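Local coordinates for protein translation initiation factor eIF-2B (Pyrococcus horikoshii, PDB 1VB5) that is thought to catalyse the exchange of GDP for GTP on initiation factor 2, as a regulatory subunit of the archaeal factor 2B, at residues L234-L239 and R247-D252; T115-S120 and T141-D146; E4-I9 and L33-E38; E50-V55 and L68-P73. One frame throughout, in Å; residues are numbered along the deposited sequence.

The four contacts divide between the two halves of the chain. Contacts 1 and 2 belong to the Rossmann-like half, their centres about 14 Å apart, and meet where Pro-145 packs against Asn-248 and Leu-239; both also touch the second subunit. Contacts 3 and 4 belong to the N-terminal helices, with centres about 13 Å apart, and touch through Leu-51 of contact 4, which packs on Val-6 and Leu-35 of contact 3. No atom of contacts 1 or 2 touches contacts 3 or 4: the nearest atoms of contacts 1 and 4 are about 9 Å apart, and those of contacts 2 and 3 about 17 Å. One pair illustrates loop and subunit packing, the other helix packing.

Contact 1: L234-L239 and R247-D252; sequences LMERDL and RNVLFD
Glu-236 and Val-249 form the single beta bridge of a loose, roughly antiparallel pairing between 234-239 and 247-252, in the Rossmann-like half of the chain where it faces the second subunit. Beside the bridge, Leu-250 N gives a hydrogen bond of 3.0 Å to Met-235 O, meeting the carbonyl almost head-on. Glu-236 and Arg-247 add a salt bridge: Arg-247 NE points at Glu-236 OE1 from 2.8 Å, almost straight (173°). Glu-236 CG, anti to the backbone N (chi1 -166°), starts an extended chain that carries the carboxylate there. The oxygen lies in the guanidinium plane, yet the arginine approaches from above the carboxylate plane, the planes 36° apart. Arg-247 NH1 reaches Glu-164 of the second subunit, so one guanidinium joins carboxylates of both subunits. The two segments are the irregular arms of a beta hairpin whose far end is the short strand pair 240-241 and 244-245. The rest of the seam is mixed. Arg-237 runs across Leu-250, whose CD1 comes within 3.1 Å of Arg-237 NE, while Met-235 CE lies over one face of the same guanidinium. Met-235 CB meets the edge of the Phe-251 ring at CE1, 3.9 Å away. Asn-248 ND2 makes a weak bond of 3.4 Å to Arg-237 O. At the opposite end, Leu-234 CB lies against Val-249 CG1 at 3.7 Å, and Leu-173 of the second subunit packs on this leucine.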
loop_
_atom_site.group_PDB
_atom_site.type_symbol
_atom_site.label_atom_id
_atom_site.label_comp_id
_atom_site.label_asym_id
_atom_site.label_seq_id
_atom_site.Cartn_x
_atom_site.Cartn_y
_atom_site.Cartn_z
ATOM N N LEU B 234 -11.812 0.703 -14.417
ATOM C CA LEU B 234 -11.287 1.240 -13.162
ATOM C C LEU B 234 -10.975 2.724 -13.347
ATOM O O LEU B 234 -10.037 3.090 -14.060
ATOM C CB LEU B 234 -10.028 0.476 -12.748
ATOM C CG LEU B 234 -10.205 -1.041 -12.603
ATOM C CD1 LEU B 234 -8.864 -1.689 -12.287
ATOM C CD2 LEU B 234 -11.224 -1.341 -11.512
ATOM N N MET B 235 -11.776 3.568 -12.700
ATOM C CA MET B 235 -11.634 5.020 -12.795
ATOM C C MET B 235 -10.293 5.543 -12.279
ATOM O O MET B 235 -9.715 5.000 -11.335
ATOM C CB MET B 235 -12.792 5.701 -12.051
ATOM C CG MET B 235 -12.878 7.209 -12.259
ATOM S SD MET B 235 -14.379 7.946 -11.552
ATOM C CE MET B 235 -13.806 8.437 -9.916
ATOM N N GLU B 236 -9.812 6.612 -12.905
ATOM C CA GLU B 236 -8.538 7.218 -12.539
ATOM C C GLU B 236 -8.651 8.748 -12.464
ATOM O O GLU B 236 -9.441 9.352 -13.193
ATOM C CB GLU B 236 -7.484 6.832 -13.581
ATOM C CG GLU B 236 -6.055 7.106 -13.164
ATOM C CD GLU B 236 -5.046 6.821 -14.269
ATOM O OE1 GLU B 236 -5.258 5.865 -15.048
ATOM O OE2 GLU B 236 -4.034 7.552 -14.343
ATOM N N ARG B 237 -7.875 9.362 -11.572
ATOM C CA ARG B 237 -7.852 10.819 -11.418
ATOM C C ARG B 237 -6.398 11.266 -11.527
ATOM O O ARG B 237 -5.486 10.495 -11.233
ATOM C CB ARG B 237 -8.352 11.269 -10.039
ATOM C CG ARG B 237 -9.788 10.964 -9.672
ATOM C CD ARG B 237 -10.064 11.551 -8.283
ATOM N NE ARG B 237 -10.947 10.724 -7.466
ATOM C CZ ARG B 237 -12.271 10.706 -7.566
ATOM N NH1 ARG B 237 -12.884 11.483 -8.454
ATOM N NH2 ARG B 237 -12.984 9.906 -6.780
ATOM N N ASP B 238 -6.184 12.514 -11.928
ATOM C CA ASP B 238 -4.831 13.050 -12.036
ATOM C C ASP B 238 -4.243 13.250 -10.642
ATOM O O ASP B 238 -4.954 13.623 -9.706
ATOM C CB ASP B 238 -4.850 14.383 -12.783
ATOM C CG ASP B 238 -4.971 14.208 -14.282
ATOM O OD1 ASP B 238 -5.652 13.255 -14.715
ATOM O OD2 ASP B 238 -4.393 15.027 -15.029
ATOM N N LEU B 239 -2.945 12.994 -10.506
ATOM C CA LEU B 239 -2.269 13.151 -9.221
ATOM C C LEU B 239 -0.833 13.634 -9.400
ATOM O O LEU B 239 -0.121 13.191 -10.307
ATOM C CB LEU B 239 -2.276 11.823 -8.455
ATOM C CG LEU B 239 -1.469 11.743 -7.152
ATOM C CD1 LEU B 239 -2.066 12.669 -6.102
ATOM C CD2 LEU B 239 -1.463 10.313 -6.650
ATOM N N ARG B 247 0.652 7.980 -11.404
ATOM C CA ARG B 247 -0.470 7.225 -11.949
ATOM C C ARG B 247 -1.398 7.004 -10.748
ATOM O O ARG B 247 -0.930 6.684 -9.649
ATOM C CB ARG B 247 0.024 5.886 -12.506
ATOM C CG ARG B 247 -1.021 5.077 -13.249
ATOM C CD ARG B 247 -1.468 5.766 -14.540
ATOM N NE ARG B 247 -2.546 5.020 -15.186
ATOM C CZ ARG B 247 -2.369 3.925 -15.920
ATOM N NH1 ARG B 247 -1.148 3.440 -16.116
ATOM N NH2 ARG B 247 -3.416 3.306 -16.449
ATOM N N ASN B 248 -2.700 7.179 -10.945
ATOM C CA ASN B 248 -3.639 7.028 -9.838
ATOM C C ASN B 248 -4.928 6.296 -10.194
ATOM O O ASN B 248 -5.986 6.914 -10.333
ATOM C CB ASN B 248 -3.948 8.421 -9.263
ATOM C CG ASN B 248 -4.940 8.390 -8.108
ATOM O OD1 ASN B 248 -4.895 7.515 -7.242
ATOM N ND2 ASN B 248 -5.832 9.372 -8.081
ATOM N N VAL B 249 -4.827 4.980 -10.356
ATOM C CA VAL B 249 -5.988 4.147 -10.661
ATOM C C VAL B 249 -6.624 3.933 -9.295
ATOM O O VAL B 249 -6.043 3.279 -8.421
ATOM C CB VAL B 249 -5.565 2.785 -11.273
ATOM C CG1 VAL B 249 -6.796 1.930 -11.572
ATOM C CG2 VAL B 249 -4.767 3.017 -12.556
ATOM N N LEU B 250 -7.815 4.491 -9.112
ATOM C CA LEU B 250 -8.507 4.430 -7.830
ATOM C C LEU B 250 -9.131 3.112 -7.401
ATOM O O LEU B 250 -9.324 2.886 -6.207
ATOM C CB LEU B 250 -9.573 5.526 -7.782
ATOM C CG LEU B 250 -9.039 6.962 -7.817
ATOM C CD1 LEU B 250 -10.129 7.893 -8.299
ATOM C CD2 LEU B 250 -8.534 7.368 -6.435
ATOM N N PHE B 251 -9.449 2.236 -8.347
ATOM C CA PHE B 251 -10.072 0.979 -7.965
ATOM C C PHE B 251 -9.374 -0.262 -8.482
ATOM O O PHE B 251 -8.691 -0.239 -9.507
ATOM C CB PHE B 251 -11.543 0.967 -8.394
ATOM C CG PHE B 251 -12.302 2.186 -7.957
ATOM C CD1 PHE B 251 -12.358 3.312 -8.767
ATOM C CD2 PHE B 251 -12.930 2.222 -6.720
ATOM C CE1 PHE B 251 -13.034 4.465 -8.350
ATOM C CE2 PHE B 251 -13.604 3.366 -6.293
ATOM C CZ PHE B 251 -13.656 4.488 -7.110
ATOM N N ASP B 252 -9.560 -1.349 -7.746
ATOM C CA ASP B 252 -8.957 -2.619 -8.087
ATOM C C ASP B 252 -9.978 -3.733 -8.082
ATOM O O ASP B 252 -11.155 -3.514 -7.799
ATOM C CB ASP B 252 -7.863 -2.962 -7.084
ATOM C CG ASP B 252 -8.418 -3.473 -5.737
ATOM O OD1 ASP B 252 -9.173 -2.752 -5.059
ATOM O OD2 ASP B 252 -8.080 -4.609 -5.350
#

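Contact 2: T115-S120 and T141-D146; sequences THSFSS and TESSPD
His-116 and Thr-141 bring their CA atoms to 5.3 Å just as the two chains leave the neighbouring parallel strands 111-115 and 136-141. A little further along, Ser-117 and Ser-143 both turn with positive phi (61° and 70°), and their CA atoms are 5.2 Å apart. One water ties the backbones together, donating to Ser-117 O and to Thr-141 O. The side chains form a short run of polar groups. His-116 ND1 and Thr-141 OG1 share a hydrogen bond of 2.7 Å, the hydroxyl lying at the ring edge, near its plane. Thr-141 can present OG1 there because chi1 (66°) wedges it between its own backbone N and carbonyl carbon. The same oxygen bonds to Ser-143 OG, 3.0 Å away, and this second hydroxyl in turn presses on Ser-117 CA at 3.0 Å. These loops lie at the C-terminal edge of the parallel sheet, the edge at which Rossmann-like folds commonly place their ligand sites, and Lys-197 packs against His-116, Ser-117 and Ser-143. Ser-117 turns its own hydroxyl elsewhere, to Glu-148. The far nitrogen is held as well: His-116 NE2 bonds to Ala-198 O. With both nitrogens engaged, the imidazole is probably held against rotation, and the buried hydroxyls of Thr-141 and Ser-143 satisfy one another in one hydrogen-bonded chain that starts at the ring.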
loop_
_atom_site.group_PDB
_atom_site.type_symbol
_atom_site.label_atom_id
_atom_site.label_comp_id
_atom_site.label_asym_id
_atom_site.label_seq_id
_atom_site.Cartn_x
_atom_site.Cartn_y
_atom_site.Cartn_z
ATOM N N THR B 115 -9.399 -2.962 8.129
ATOM C CA THR B 115 -10.160 -2.528 6.972
ATOM C C THR B 115 -9.306 -1.581 6.140
ATOM O O THR B 115 -8.205 -1.208 6.550
ATOM C CB THR B 115 -11.486 -1.823 7.406
ATOM O OG1 THR B 115 -12.314 -1.603 6.253
ATOM C CG2 THR B 115 -11.196 -0.493 8.091
ATOM N N HIS B 116 -9.821 -1.193 4.977
ATOM C CA HIS B 116 -9.098 -0.318 4.058
ATOM C C HIS B 116 -10.081 0.680 3.455
ATOM O O HIS B 116 -11.244 0.349 3.230
ATOM C CB HIS B 116 -8.439 -1.181 2.964
ATOM C CG HIS B 116 -7.767 -0.399 1.876
ATOM N ND1 HIS B 116 -6.792 0.542 2.123
ATOM C CD2 HIS B 116 -7.920 -0.437 0.530
ATOM C CE1 HIS B 116 -6.375 1.054 0.978
ATOM N NE2 HIS B 116 -7.042 0.477 -0.004
ATOM N N SER B 117 -9.613 1.903 3.224
ATOM C CA SER B 117 -10.430 2.971 2.657
ATOM C C SER B 117 -11.638 3.312 3.545
ATOM O O SER B 117 -11.668 2.959 4.724
ATOM C CB SER B 117 -10.902 2.576 1.258
ATOM O OG SER B 117 -11.490 3.678 0.594
ATOM N N PHE B 118 -12.621 4.006 2.975
ATOM C CA PHE B 118 -13.819 4.392 3.715
ATOM C C PHE B 118 -15.087 3.829 3.089
ATOM O O PHE B 118 -15.304 3.938 1.883
ATOM C CB PHE B 118 -13.952 5.918 3.798
ATOM C CG PHE B 118 -15.225 6.378 4.482
ATOM C CD1 PHE B 118 -15.378 6.243 5.857
ATOM C CD2 PHE B 118 -16.289 6.888 3.735
ATOM C CE1 PHE B 118 -16.572 6.605 6.490
ATOM C CE2 PHE B 118 -17.491 7.255 4.352
ATOM C CZ PHE B 118 -17.634 7.112 5.735
ATOM N N SER B 119 -15.921 3.228 3.930
ATOM C CA SER B 119 -17.188 2.651 3.507
ATOM C C SER B 119 -18.211 2.923 4.603
ATOM O O SER B 119 -18.057 2.430 5.721
ATOM C CB SER B 119 -17.043 1.143 3.313
ATOM O OG SER B 119 -18.311 0.512 3.290
ATOM N N SER B 120 -19.244 3.703 4.293
ATOM C CA SER B 120 -20.264 4.013 5.289
ATOM C C SER B 120 -20.929 2.737 5.793
ATOM O O SER B 120 -21.371 2.669 6.936
ATOM C CB SER B 120 -21.315 4.975 4.709
ATOM O OG SER B 120 -21.729 4.567 3.418
ATOM N N THR B 141 -6.389 1.832 7.253
ATOM C CA THR B 141 -5.367 2.514 6.476
ATOM C C THR B 141 -5.768 3.952 6.203
ATOM O O THR B 141 -6.954 4.264 6.126
ATOM C CB THR B 141 -5.148 1.829 5.113
ATOM O OG1 THR B 141 -6.335 1.965 4.318
ATOM C CG2 THR B 141 -4.842 0.366 5.298
ATOM N N GLU B 142 -4.773 4.825 6.052
ATOM C CA GLU B 142 -5.034 6.228 5.762
ATOM C C GLU B 142 -5.640 6.332 4.360
ATOM O O GLU B 142 -6.422 7.247 4.082
ATOM C CB GLU B 142 -3.737 7.036 5.852
ATOM C CG GLU B 142 -2.663 6.616 4.873
ATOM C CD GLU B 142 -1.309 7.256 5.181
ATOM O OE1 GLU B 142 -0.346 7.021 4.415
ATOM O OE2 GLU B 142 -1.210 7.990 6.187
ATOM N N SER B 143 -5.260 5.392 3.490
ATOM C CA SER B 143 -5.759 5.291 2.113
ATOM C C SER B 143 -5.322 6.376 1.133
ATOM O O SER B 143 -6.086 7.303 0.838
ATOM C CB SER B 143 -7.292 5.227 2.108
ATOM O OG SER B 143 -7.765 4.236 3.003
ATOM N N SER B 144 -4.109 6.247 0.607
ATOM C CA SER B 144 -3.592 7.215 -0.357
ATOM C C SER B 144 -4.432 7.167 -1.630
ATOM O O SER B 144 -4.976 6.122 -1.979
ATOM C CB SER B 144 -2.135 6.893 -0.696
ATOM O OG SER B 144 -1.334 6.923 0.470
ATOM N N PRO B 145 -4.504 8.283 -2.370
ATOM C CA PRO B 145 -3.854 9.567 -2.092
ATOM C C PRO B 145 -4.745 10.616 -1.421
ATOM O O PRO B 145 -4.253 11.660 -1.002
ATOM C CB PRO B 145 -3.425 10.015 -3.475
ATOM C CG PRO B 145 -4.633 9.647 -4.283
ATOM C CD PRO B 145 -4.986 8.244 -3.763
ATOM N N ASP B 146 -6.046 10.342 -1.324
ATOM C CA ASP B 146 -6.980 11.305 -0.732
ATOM C C ASP B 146 -7.198 11.137 0.764
ATOM O O ASP B 146 -7.847 11.963 1.399
ATOM C CB ASP B 146 -8.324 11.230 -1.455
ATOM C CG ASP B 146 -8.197 11.537 -2.928
ATOM O OD1 ASP B 146 -7.755 12.662 -3.252
ATOM O OD2 ASP B 146 -8.526 10.657 -3.756
HETATM O O HOH W 1 -9.244 2.520 6.207
#

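Contact 3: E4-I9 and L33-E38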
loop_
_atom_site.group_PDB
_atom_site.type_symbol
_atom_site.label_atom_id
_atom_site.label_comp_id
_atom_site.label_asym_id
_atom_site.label_seq_id
_atom_site.Cartn_x
_atom_site.Cartn_y
_atom_site.Cartn_z
ATOM N N GLU B 4 -29.795 23.173 -15.038
ATOM C CA GLU B 4 -28.574 23.611 -14.377
ATOM C C GLU B 4 -28.424 22.947 -13.011
ATOM O O GLU B 4 -27.322 22.555 -12.623
ATOM C CB GLU B 4 -28.574 25.137 -14.228
ATOM C CG GLU B 4 -27.313 25.710 -13.591
ATOM C CD GLU B 4 -26.036 25.180 -14.225
ATOM O OE1 GLU B 4 -25.927 25.199 -15.471
ATOM O OE2 GLU B 4 -25.136 24.747 -13.473
ATOM N N ARG B 5 -29.530 22.822 -12.284
ATOM C CA ARG B 5 -29.495 22.195 -10.968
ATOM C C ARG B 5 -28.963 20.767 -11.070
ATOM O O ARG B 5 -28.158 20.337 -10.244
ATOM C CB ARG B 5 -30.890 22.174 -10.343
ATOM C CG ARG B 5 -31.376 23.512 -9.809
ATOM C CD ARG B 5 -32.777 23.365 -9.224
ATOM N NE ARG B 5 -33.252 24.578 -8.562
ATOM C CZ ARG B 5 -33.392 25.760 -9.157
ATOM N NH1 ARG B 5 -33.089 25.904 -10.442
ATOM N NH2 ARG B 5 -33.841 26.801 -8.465
ATOM N N VAL B 6 -29.418 20.037 -12.085
ATOM C CA VAL B 6 -28.983 18.661 -12.288
ATOM C C VAL B 6 -27.498 18.617 -12.640
ATOM O O VAL B 6 -26.734 17.859 -12.040
ATOM C CB VAL B 6 -29.789 17.974 -13.419
ATOM C CG1 VAL B 6 -29.239 16.575 -13.680
ATOM C CG2 VAL B 6 -31.259 17.895 -13.031
ATOM N N LEU B 7 -27.097 19.434 -13.610
ATOM C CA LEU B 7 -25.704 19.489 -14.033
ATOM C C LEU B 7 -24.772 19.850 -12.880
ATOM O O LEU B 7 -23.612 19.440 -12.863
ATOM C CB LEU B 7 -25.525 20.505 -15.163
ATOM C CG LEU B 7 -26.101 20.120 -16.526
ATOM C CD1 LEU B 7 -25.831 21.237 -17.525
ATOM C CD2 LEU B 7 -25.474 18.822 -17.002
ATOM N N GLU B 8 -25.278 20.617 -11.918
ATOM C CA GLU B 8 -24.458 21.011 -10.782
ATOM C C GLU B 8 -24.284 19.851 -9.809
ATOM O O GLU B 8 -23.239 19.720 -9.172
ATOM C CB GLU B 8 -25.072 22.210 -10.056
ATOM C CG GLU B 8 -24.145 22.812 -9.003
ATOM C CD GLU B 8 -22.759 23.132 -9.559
ATOM O OE1 GLU B 8 -22.668 23.934 -10.518
ATOM O OE2 GLU B 8 -21.762 22.582 -9.039
ATOM N N ILE B 9 -25.310 19.015 -9.685
ATOM C CA ILE B 9 -25.225 17.868 -8.795
ATOM C C ILE B 9 -24.252 16.873 -9.419
ATOM O O ILE B 9 -23.494 16.207 -8.713
ATOM C CB ILE B 9 -26.601 17.186 -8.595
ATOM C CG1 ILE B 9 -27.596 18.180 -7.987
ATOM C CG2 ILE B 9 -26.454 15.978 -7.675
ATOM C CD1 ILE B 9 -29.002 17.625 -7.815
ATOM N N LEU B 33 -34.641 13.448 -8.760
ATOM C CA LEU B 33 -35.689 14.171 -8.039
ATOM C C LEU B 33 -35.718 15.618 -8.511
ATOM O O LEU B 33 -36.777 16.246 -8.563
ATOM C CB LEU B 33 -35.435 14.135 -6.530
ATOM C CG LEU B 33 -35.775 12.833 -5.808
ATOM C CD1 LEU B 33 -35.316 12.915 -4.359
ATOM C CD2 LEU B 33 -37.275 12.590 -5.882
ATOM N N THR B 34 -34.540 16.134 -8.847
ATOM C CA THR B 34 -34.389 17.499 -9.331
ATOM C C THR B 34 -34.953 17.604 -10.745
ATOM O O THR B 34 -35.636 18.568 -11.084
ATOM C CB THR B 34 -32.899 17.912 -9.345
ATOM O OG1 THR B 34 -32.414 17.981 -7.998
ATOM C CG2 THR B 34 -32.716 19.264 -10.023
ATOM N N LEU B 35 -34.658 16.602 -11.562
ATOM C CA LEU B 35 -35.131 16.564 -12.937
ATOM C C LEU B 35 -36.660 16.675 -12.979
ATOM O O LEU B 35 -37.224 17.319 -13.865
ATOM C CB LEU B 35 -34.690 15.253 -13.588
ATOM C CG LEU B 35 -34.877 15.104 -15.096
ATOM C CD1 LEU B 35 -33.955 16.071 -15.817
ATOM C CD2 LEU B 35 -34.567 13.674 -15.509
ATOM N N ALA B 36 -37.318 16.048 -12.006
ATOM C CA ALA B 36 -38.777 16.048 -11.917
ATOM C C ALA B 36 -39.387 17.405 -11.560
ATOM O O ALA B 36 -40.595 17.600 -11.703
ATOM C CB ALA B 36 -39.229 14.999 -10.903
ATOM N N GLU B 37 -38.562 18.340 -11.094
ATOM C CA GLU B 37 -39.051 19.664 -10.718
ATOM C C GLU B 37 -38.751 20.721 -11.774
ATOM O O GLU B 37 -39.315 21.813 -11.735
ATOM C CB GLU B 37 -38.409 20.124 -9.410
ATOM C CG GLU B 37 -38.472 19.136 -8.268
ATOM C CD GLU B 37 -37.754 19.653 -7.035
ATOM O OE1 GLU B 37 -36.599 20.119 -7.171
ATOM O OE2 GLU B 37 -38.336 19.590 -5.931
ATOM N N GLU B 38 -37.869 20.404 -12.716
ATOM C CA GLU B 38 -37.484 21.374 -13.735
ATOM C C GLU B 38 -38.058 21.174 -15.130
ATOM O O GLU B 38 -38.189 22.138 -15.884
ATOM C CB GLU B 38 -35.959 21.427 -13.845
ATOM C CG GLU B 38 -35.246 21.710 -12.537
ATOM C CD GLU B 38 -35.671 23.021 -11.913
ATOM O OE1 GLU B 38 -35.576 24.063 -12.597
ATOM O OE2 GLU B 38 -36.096 23.011 -10.737
#
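Helices 4-9 and 33-38 run nearly antiparallel, their axes at 165° and 9.1 Å apart at closest approach, with Val-6 and Thr-34 facing each other. The pair is a helical hairpin, formed by the first two helices of the N-terminal helical region, and helix 41-58 lies beneath it through Leu-51. Thr-34 is the central residue of the seam. Its CG2, anti to the backbone N, lodges between Arg-5 CB (3.5 Å) and Val-6 CG2 (3.6 Å), the valine and threonine sliding past each other in opposite directions. On the solvent side Arg-5 extends across Glu-38, whose OE2 lies over one face of the guanidinium, the carboxylate and guanidinium planes only 8° apart. Glu-38 OE1 stands well out of the guanidinium plane, so its long salt bridge with Arg-5 NH1, 3.8 Å, rests on charge alone with no N-H aimed at it. A glutamine in place of Glu-38 would remove that charge and is likely to leave the arginine freer to swing into solvent. Deeper in the seam, Val-6 CG2 also meets Leu-35 CD1. Thr-34 OG1 bonds back to Glu-30 O within its own helix, while Ile-9 CD1 abuts this same hydroxyl oxygen at 3.4 Å.

Contact 4: E50-V55 and L68-P73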
loop_
_atom_site.group_PDB
_atom_site.type_symbol
_atom_site.label_atom_id
_atom_site.label_comp_id
_atom_site.label_asym_id
_atom_site.label_seq_id
_atom_site.Cartn_x
_atom_site.Cartn_y
_atom_site.Cartn_z
ATOM N N GLU B 50 -30.929 10.490 -20.810
ATOM C CA GLU B 50 -29.649 11.176 -20.766
ATOM C C GLU B 50 -29.046 11.147 -19.365
ATOM O O GLU B 50 -27.845 10.934 -19.210
ATOM C CB GLU B 50 -29.809 12.627 -21.238
ATOM C CG GLU B 50 -28.496 13.397 -21.317
ATOM C CD GLU B 50 -28.639 14.743 -22.008
ATOM O OE1 GLU B 50 -29.389 15.603 -21.499
ATOM O OE2 GLU B 50 -27.998 14.941 -23.065
ATOM N N LEU B 51 -29.876 11.362 -18.346
ATOM C CA LEU B 51 -29.386 11.350 -16.974
ATOM C C LEU B 51 -28.928 9.942 -16.595
ATOM O O LEU B 51 -27.966 9.778 -15.845
ATOM C CB LEU B 51 -30.468 11.835 -16.004
ATOM C CG LEU B 51 -30.009 11.979 -14.548
ATOM C CD1 LEU B 51 -28.760 12.851 -14.488
ATOM C CD2 LEU B 51 -31.123 12.586 -13.708
ATOM N N ARG B 52 -29.619 8.930 -17.112
ATOM C CA ARG B 52 -29.252 7.543 -16.848
ATOM C C ARG B 52 -27.785 7.348 -17.220
ATOM O O ARG B 52 -27.013 6.730 -16.484
ATOM C CB ARG B 52 -30.094 6.590 -17.699
ATOM C CG ARG B 52 -31.344 6.047 -17.038
ATOM C CD ARG B 52 -31.996 5.014 -17.943
ATOM N NE ARG B 52 -33.079 4.301 -17.273
ATOM C CZ ARG B 52 -33.762 3.297 -17.817
ATOM N NH1 ARG B 52 -33.477 2.882 -19.044
ATOM N NH2 ARG B 52 -34.735 2.710 -17.132
ATOM N N GLU B 53 -27.416 7.890 -18.376
ATOM C CA GLU B 53 -26.061 7.775 -18.890
ATOM C C GLU B 53 -25.050 8.624 -18.125
ATOM O O GLU B 53 -23.978 8.142 -17.768
ATOM C CB GLU B 53 -26.052 8.147 -20.371
ATOM C CG GLU B 53 -24.783 7.772 -21.099
ATOM C CD GLU B 53 -24.991 7.687 -22.598
ATOM O OE1 GLU B 53 -24.000 7.452 -23.326
ATOM O OE2 GLU B 53 -26.149 7.847 -23.044
ATOM N N GLU B 54 -25.393 9.882 -17.865
ATOM C CA GLU B 54 -24.496 10.778 -17.144
ATOM C C GLU B 54 -24.214 10.305 -15.721
ATOM O O GLU B 54 -23.098 10.443 -15.226
ATOM C CB GLU B 54 -25.082 12.193 -17.103
ATOM C CG GLU B 54 -25.264 12.824 -18.472
ATOM C CD GLU B 54 -23.986 12.816 -19.290
ATOM O OE1 GLU B 54 -22.972 13.376 -18.820
ATOM O OE2 GLU B 54 -23.997 12.246 -20.403
ATOM N N VAL B 55 -25.229 9.755 -15.064
ATOM C CA VAL B 55 -25.081 9.268 -13.698
ATOM C C VAL B 55 -24.085 8.114 -13.636
ATOM O O VAL B 55 -23.255 8.048 -12.734
ATOM C CB VAL B 55 -26.437 8.799 -13.129
ATOM C CG1 VAL B 55 -26.243 8.184 -11.757
ATOM C CG2 VAL B 55 -27.390 9.978 -13.033
ATOM N N LEU B 68 -29.124 2.265 -9.971
ATOM C CA LEU B 68 -30.013 3.396 -9.734
ATOM C C LEU B 68 -30.653 3.762 -11.070
ATOM O O LEU B 68 -31.866 3.961 -11.157
ATOM C CB LEU B 68 -29.232 4.600 -9.195
ATOM C CG LEU B 68 -29.915 5.974 -9.330
ATOM C CD1 LEU B 68 -31.197 6.012 -8.511
ATOM C CD2 LEU B 68 -28.964 7.066 -8.873
ATOM N N ALA B 69 -29.822 3.821 -12.108
ATOM C CA ALA B 69 -30.267 4.171 -13.453
ATOM C C ALA B 69 -31.338 3.235 -14.011
ATOM O O ALA B 69 -32.282 3.690 -14.655
ATOM C CB ALA B 69 -29.075 4.217 -14.398
ATOM N N ARG B 70 -31.192 1.934 -13.778
ATOM C CA ARG B 70 -32.173 0.971 -14.269
ATOM C C ARG B 70 -33.435 0.974 -13.416
ATOM O O ARG B 70 -34.490 0.525 -13.861
ATOM C CB ARG B 70 -31.595 -0.449 -14.285
ATOM C CG ARG B 70 -30.377 -0.635 -15.174
ATOM C CD ARG B 70 -30.604 -0.088 -16.572
ATOM N NE ARG B 70 -29.519 -0.469 -17.473
ATOM C CZ ARG B 70 -29.232 0.157 -18.608
ATOM N NH1 ARG B 70 -29.947 1.209 -18.990
ATOM N NH2 ARG B 70 -28.230 -0.272 -19.363
ATOM N N PHE B 71 -33.320 1.468 -12.189
ATOM C CA PHE B 71 -34.458 1.521 -11.282
ATOM C C PHE B 71 -35.422 2.635 -11.686
ATOM O O PHE B 71 -36.639 2.490 -11.566
ATOM C CB PHE B 71 -33.983 1.756 -9.850
ATOM C CG PHE B 71 -35.055 1.549 -8.819
ATOM C CD1 PHE B 71 -35.452 0.265 -8.459
ATOM C CD2 PHE B 71 -35.683 2.639 -8.222
ATOM C CE1 PHE B 71 -36.466 0.067 -7.515
ATOM C CE2 PHE B 71 -36.697 2.451 -7.278
ATOM C CZ PHE B 71 -37.088 1.164 -6.924
ATOM N N ILE B 72 -34.870 3.750 -12.155
ATOM C CA ILE B 72 -35.685 4.881 -12.582
ATOM C C ILE B 72 -36.254 4.577 -13.963
ATOM O O ILE B 72 -35.516 4.417 -14.929
ATOM C CB ILE B 72 -34.856 6.193 -12.624
ATOM C CG1 ILE B 72 -34.728 6.782 -11.215
ATOM C CG2 ILE B 72 -35.548 7.225 -13.508
ATOM C CD1 ILE B 72 -34.288 5.812 -10.162
ATOM N N PRO B 73 -37.588 4.488 -14.066
ATOM C CA PRO B 73 -38.248 4.194 -15.340
ATOM C C PRO B 73 -38.233 5.351 -16.324
ATOM O O PRO B 73 -38.216 6.516 -15.927
ATOM C CB PRO B 73 -39.666 3.844 -14.909
ATOM C CG PRO B 73 -39.885 4.790 -13.768
ATOM C CD PRO B 73 -38.581 4.659 -12.990
#
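Arg-52 leans across the end of helix 63-71, and its path can be traced atom by atom. CB starts 4.2 Å from Ala-69 CB, and CG closes on the same methyl at 3.9 Å; the small alanine lets the two backbones come near here. From CG to NE the chain is extended, which carries CD along the Ala-69 carbonyl, 3.6 Å from its oxygen. NE then finds Ala-69 O at 2.8 Å, but the angle at the hydrogen, 119°, is so far from straight that the bond is weak, and a second weak one runs from NE to Ile-72 O. The straighter grip is at the tip: Arg-52 NH2 donates to Ile-72 O at 2.9 Å (152°), the donor standing somewhat tilted from the carbonyl plane. Four residues beyond Ala-69 stands Pro-73, which has no N-H to return to Ala-69 O, and the arginine supplies one from another helix. A methionine in place of Arg-52 would probably leave both carbonyls without this donor and the turn after the helix less firmly held. Arg-52 NH1 faces Arg-70 NH1 at 3.9 Å, two like charges with their guanidinium planes 78° apart; both side chains touch a crystal neighbour, which may influence their pose. On the inner side, Val-55 CG1 meets Leu-68 CD2 at 4.1 Å. Helix 21-38 covers this seam, Phe-32 packing on Val-55 and Ile-72, while helix 78-106 brings Phe-88 onto Leu-68 and Leu-81 onto Ile-72.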